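Local structure of replicase polyprotein 1a (Avian infectious bronchitis virus, 3LD1) at residues 262-267 / 345-350; 292-297 / 314-319. The protein is a fragment of non-structural protein 2, released from the coronavirus replicase polyprotein, whose precise role remains uncertain. The protein carries 3 engineered substitutions. All blocks are in the same frame, centred on the assembly; numbering follows the deposited sequence.

Contact 1 (262-267 / 345-350); sequences REAAVK and FALHDV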
# COMPACT_ATOMS: atom_id res chain seq x y z
N ARG A 262 22.43 2.34 0.28
CA ARG A 262 21.62 2.53 -0.97
C ARG A 262 20.30 1.79 -0.88
O ARG A 262 19.28 2.33 -1.14
CB ARG A 262 22.37 2.08 -2.25
CG ARG A 262 22.78 3.21 -3.21
CD ARG A 262 24.27 3.46 -3.18
NE ARG A 262 25.07 3.00 -4.35
CZ ARG A 262 25.56 1.77 -4.53
NH1 ARG A 262 25.30 0.77 -3.66
NH2 ARG A 262 26.31 1.51 -5.62
N GLU A 263 20.38 0.56 -0.43
CA GLU A 263 19.35 -0.44 -0.62
C GLU A 263 19.12 -1.26 0.57
O GLU A 263 18.50 -2.26 0.43
CB GLU A 263 19.79 -1.40 -1.72
CG GLU A 263 19.61 -0.85 -3.11
CD GLU A 263 20.47 -1.63 -4.12
OE1 GLU A 263 19.96 -1.89 -5.27
OE2 GLU A 263 21.65 -1.99 -3.73
N ALA A 264 19.61 -0.87 1.75
CA ALA A 264 19.41 -1.67 2.97
C ALA A 264 19.59 -0.84 4.22
O ALA A 264 20.33 0.18 4.22
CB ALA A 264 20.38 -2.86 3.02
N ALA A 265 18.94 -1.28 5.31
CA ALA A 265 19.11 -0.68 6.59
C ALA A 265 19.78 -1.65 7.50
O ALA A 265 19.36 -2.83 7.55
CB ALA A 265 17.81 -0.33 7.19
N VAL A 266 20.77 -1.17 8.25
CA VAL A 266 21.40 -2.00 9.24
C VAL A 266 21.40 -1.25 10.51
O VAL A 266 21.49 -0.02 10.48
CB VAL A 266 22.88 -2.19 8.89
CG1 VAL A 266 23.05 -2.94 7.56
CG2 VAL A 266 23.68 -0.80 8.93
N LYS A 267 21.35 -1.95 11.63
CA LYS A 267 21.81 -1.37 12.86
C LYS A 267 23.33 -1.47 13.04
O LYS A 267 23.97 -2.51 12.66
CB LYS A 267 21.21 -2.02 14.08
CG LYS A 267 20.58 -3.34 13.94
CD LYS A 267 19.88 -3.61 15.29
CE LYS A 267 20.77 -3.11 16.47
NZ LYS A 267 20.33 -1.77 17.05
N PHE A 345 26.72 -11.27 4.40
CA PHE A 345 25.96 -10.55 3.42
C PHE A 345 26.73 -9.19 3.12
O PHE A 345 27.10 -8.43 4.05
CB PHE A 345 24.55 -10.36 3.94
CG PHE A 345 23.54 -10.04 2.85
CD1 PHE A 345 23.04 -8.77 2.71
CD2 PHE A 345 23.10 -11.02 1.98
CE1 PHE A 345 22.09 -8.47 1.69
CE2 PHE A 345 22.20 -10.74 0.98
CZ PHE A 345 21.68 -9.46 0.85
N ALA A 346 27.00 -8.93 1.86
CA ALA A 346 27.70 -7.71 1.51
C ALA A 346 26.72 -6.83 0.80
O ALA A 346 25.93 -7.29 -0.07
CB ALA A 346 28.88 -7.98 0.62
N LEU A 347 26.72 -5.57 1.18
CA LEU A 347 25.82 -4.62 0.53
C LEU A 347 26.50 -3.97 -0.65
O LEU A 347 27.71 -4.02 -0.76
CB LEU A 347 25.54 -3.55 1.52
CG LEU A 347 24.35 -3.61 2.46
CD1 LEU A 347 23.81 -5.02 2.93
CD2 LEU A 347 24.72 -2.77 3.58
N HIS A 348 25.76 -3.33 -1.55
CA HIS A 348 26.47 -2.86 -2.73
C HIS A 348 27.06 -1.41 -2.64
O HIS A 348 27.30 -0.79 -3.69
CB HIS A 348 25.62 -3.02 -3.98
CG HIS A 348 25.08 -4.40 -4.17
ND1 HIS A 348 23.85 -4.63 -4.76
CD2 HIS A 348 25.59 -5.61 -3.89
CE1 HIS A 348 23.63 -5.93 -4.84
NE2 HIS A 348 24.66 -6.55 -4.28
N ASP A 349 27.32 -0.87 -1.44
CA ASP A 349 27.93 0.44 -1.42
C ASP A 349 29.44 0.45 -1.60
O ASP A 349 30.19 0.84 -0.69
CB ASP A 349 27.49 1.21 -0.22
CG ASP A 349 26.00 1.25 -0.12
OD1 ASP A 349 25.44 0.20 0.19
OD2 ASP A 349 25.38 2.30 -0.40
N VAL A 350 29.88 0.06 -2.80
CA VAL A 350 31.25 -0.27 -3.00
C VAL A 350 32.15 0.97 -2.97
O VAL A 350 31.91 1.91 -3.70
CB VAL A 350 31.46 -1.08 -4.29
CG1 VAL A 350 32.94 -1.49 -4.41
CG2 VAL A 350 30.63 -2.34 -4.29
O HOH W 1 22.97 -3.15 -1.22
O HOH W 2 22.99 -1.01 -0.02
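Arg262 meets His348 and Asp349 at an inverse gamma turn centred on Asp349, within the broken strand 345-355. The backbone N of Arg262 donates to Asp349 OD2 at 3.0 Å, on the syn lone pair of that oxygen. The Arg262 side chain then runs past Asp349 in the opposite direction. It bends at chi2 and chi3, both 107°, which carries the guanidinium over to the turn. Arg262 NH1 is modelled 2.5 Å from His348 O, at the guanidinium edge. This bond is weak and its short length is doubtful. The same oxygen also takes the weak turn bond from Val350 N. A long salt bridge of 3.6 Å joins Arg262 NH1 to Asp349 OD2.

Two waters bind the next layer. One links Glu263 OE2 to His348 N, and the other links Glu263 N to Asp349 OD1. Both Asp349 oxygens are therefore held. OE2 of Glu263 also lies 3.6 Å from His348 ND1, with the carboxylate and ring planes 63° apart. His348 NE2 hydrogen-bonds to Thr291 OG1, which helps to fix the imidazole.

Beyond the polar cluster, Leu347 packs on Ala264 and on Val266 of strand 265-269, and also touches Pro340. Leu347 CD1 lies 4.1 Å from Ala264 CB, and Leu347 CD2 lies 4.3 Å from Val266 CG1.

Contact 2 (292-297 / 314-319); sequences QVVVRG and ESEGWS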
# COMPACT_ATOMS: atom_id res chain seq x y z
N GLN A 292 25.47 -12.34 -1.19
CA GLN A 292 25.94 -13.38 -0.28
C GLN A 292 27.42 -13.63 -0.67
O GLN A 292 27.72 -13.89 -1.83
CB GLN A 292 25.08 -14.62 -0.52
CG GLN A 292 25.46 -15.84 0.28
CD GLN A 292 25.15 -15.64 1.77
OE1 GLN A 292 24.16 -14.97 2.13
NE2 GLN A 292 26.04 -16.15 2.65
N VAL A 293 28.34 -13.53 0.31
CA VAL A 293 29.75 -13.66 0.07
C VAL A 293 30.42 -14.69 1.02
O VAL A 293 29.76 -15.16 1.98
CB VAL A 293 30.45 -12.34 0.31
CG1 VAL A 293 30.07 -11.27 -0.79
CG2 VAL A 293 30.21 -11.90 1.79
N VAL A 294 31.71 -15.01 0.74
CA VAL A 294 32.57 -15.75 1.66
C VAL A 294 33.70 -14.94 2.25
O VAL A 294 34.45 -14.32 1.53
CB VAL A 294 33.30 -16.91 0.93
CG1 VAL A 294 34.26 -17.65 1.89
CG2 VAL A 294 32.28 -17.86 0.19
N VAL A 295 33.91 -15.00 3.55
CA VAL A 295 34.92 -14.20 4.13
C VAL A 295 35.99 -15.15 4.50
O VAL A 295 35.81 -15.90 5.45
CB VAL A 295 34.37 -13.50 5.43
CG1 VAL A 295 35.29 -12.40 5.98
CG2 VAL A 295 33.03 -12.89 5.18
N ARG A 296 37.12 -15.12 3.81
CA ARG A 296 38.23 -16.12 4.08
C ARG A 296 38.86 -15.90 5.40
O ARG A 296 39.27 -16.89 6.02
CB ARG A 296 39.35 -16.12 3.02
CG ARG A 296 38.88 -16.55 1.63
CD ARG A 296 39.27 -15.55 0.55
NE ARG A 296 39.00 -16.08 -0.78
CZ ARG A 296 39.91 -16.68 -1.57
NH1 ARG A 296 41.18 -16.83 -1.18
NH2 ARG A 296 39.54 -17.11 -2.78
N GLY A 297 39.00 -14.64 5.82
CA GLY A 297 39.68 -14.27 7.08
C GLY A 297 39.84 -12.75 7.09
O GLY A 297 39.34 -12.02 6.17
N GLU A 314 32.42 -9.04 -5.47
CA GLU A 314 32.92 -10.37 -5.65
C GLU A 314 32.42 -11.23 -4.51
O GLU A 314 32.36 -10.77 -3.35
CB GLU A 314 34.46 -10.35 -5.72
CG GLU A 314 35.01 -9.67 -6.98
CD GLU A 314 34.38 -10.26 -8.31
OE1 GLU A 314 34.54 -11.49 -8.56
OE2 GLU A 314 33.68 -9.53 -9.07
N SER A 315 32.09 -12.48 -4.83
CA SER A 315 31.49 -13.42 -3.88
C SER A 315 32.47 -14.09 -2.89
O SER A 315 32.02 -14.79 -1.94
CB SER A 315 30.68 -14.48 -4.63
OG SER A 315 31.56 -15.38 -5.28
N GLU A 316 33.79 -13.87 -3.07
CA GLU A 316 34.78 -14.30 -2.08
C GLU A 316 35.71 -13.18 -1.81
O GLU A 316 36.16 -12.51 -2.76
CB GLU A 316 35.64 -15.47 -2.57
CG GLU A 316 34.86 -16.76 -2.85
CD GLU A 316 35.73 -17.98 -2.78
OE1 GLU A 316 36.88 -17.92 -2.27
OE2 GLU A 316 35.24 -19.02 -3.21
N GLY A 317 36.02 -12.98 -0.54
CA GLY A 317 36.94 -11.92 -0.15
C GLY A 317 37.42 -12.11 1.29
O GLY A 317 37.61 -13.27 1.79
N TRP A 318 37.60 -10.97 1.96
CA TRP A 318 38.05 -10.91 3.38
C TRP A 318 37.20 -9.85 4.16
O TRP A 318 36.45 -9.06 3.57
CB TRP A 318 39.55 -10.55 3.44
CG TRP A 318 40.38 -11.40 2.53
CD1 TRP A 318 41.11 -12.54 2.89
CD2 TRP A 318 40.57 -11.25 1.10
NE1 TRP A 318 41.72 -13.07 1.77
CE2 TRP A 318 41.41 -12.31 0.67
CE3 TRP A 318 40.12 -10.32 0.16
CZ2 TRP A 318 41.80 -12.46 -0.68
CZ3 TRP A 318 40.50 -10.50 -1.21
CH2 TRP A 318 41.35 -11.56 -1.60
N SER A 319 37.40 -9.80 5.47
CA SER A 319 36.96 -8.71 6.27
C SER A 319 38.16 -7.89 6.55
O SER A 319 39.26 -8.42 6.49
CB SER A 319 36.34 -9.21 7.57
OG SER A 319 37.19 -10.09 8.24
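Two parallel strands pair in a mixed sheet here, Val294 bridging Glu316 and Val295 bridging Gly317. Val294 is gripped through both backbone polar atoms: its N donates to Ser315 O, and its O accepts from Gly317 N at 2.9 Å. Arg296 N follows with a nearly straight bond to Gly317 O at 2.8 Å. Ser319 N then bonds to Gly297 O, one residue later than regular pairing would give. Arg296 and Gly297 together stand opposite Trp318, and Arg296 has helix-like backbone angles.

The Arg296 side chain folds back over the partner strand. Its CG lies anti to the carbonyl carbon (chi1 -65°), and the chain bends at chi2. Arg296 CD then sits over one face of the Trp318 ring, offset toward the rim, 4.1 Å from the five-membered ring centroid in a CH-pi contact. Arg296 NE and NH2 both reach Glu316 OE1 in weak hydrogen bonds at poor angles. In this salt bridge Arg296 NH2 is 2.8 Å from Glu316 OE1. Arg299 adds a cation-pi contact to Trp318.

On the face away from Val294 and Glu316, Val295 CG1 packs 3.7 Å from Ser319 CB. The pairing at Arg296 and Gly297 is that of a parallel beta bulge.

In the fold
The two contacts lie on the same side of the chain's centre, in its C-terminal part, with their centres about 15 Å apart. Contact 2 is nested along the chain inside the loop closed by contact 1. Their common element is the six-strand mixed sheet: strand 345-355 of contact 1 is an antiparallel neighbour of strand 291-298 of contact 2. Ala346 CB touches Val293 CG1 at 3.8 Å where the two contacts meet. Contact 2 pairs two strands of this sheet. Contact 1 instead reaches out to strand 265-269 of the separate four-strand antiparallel sheet, so it joins the two sheets.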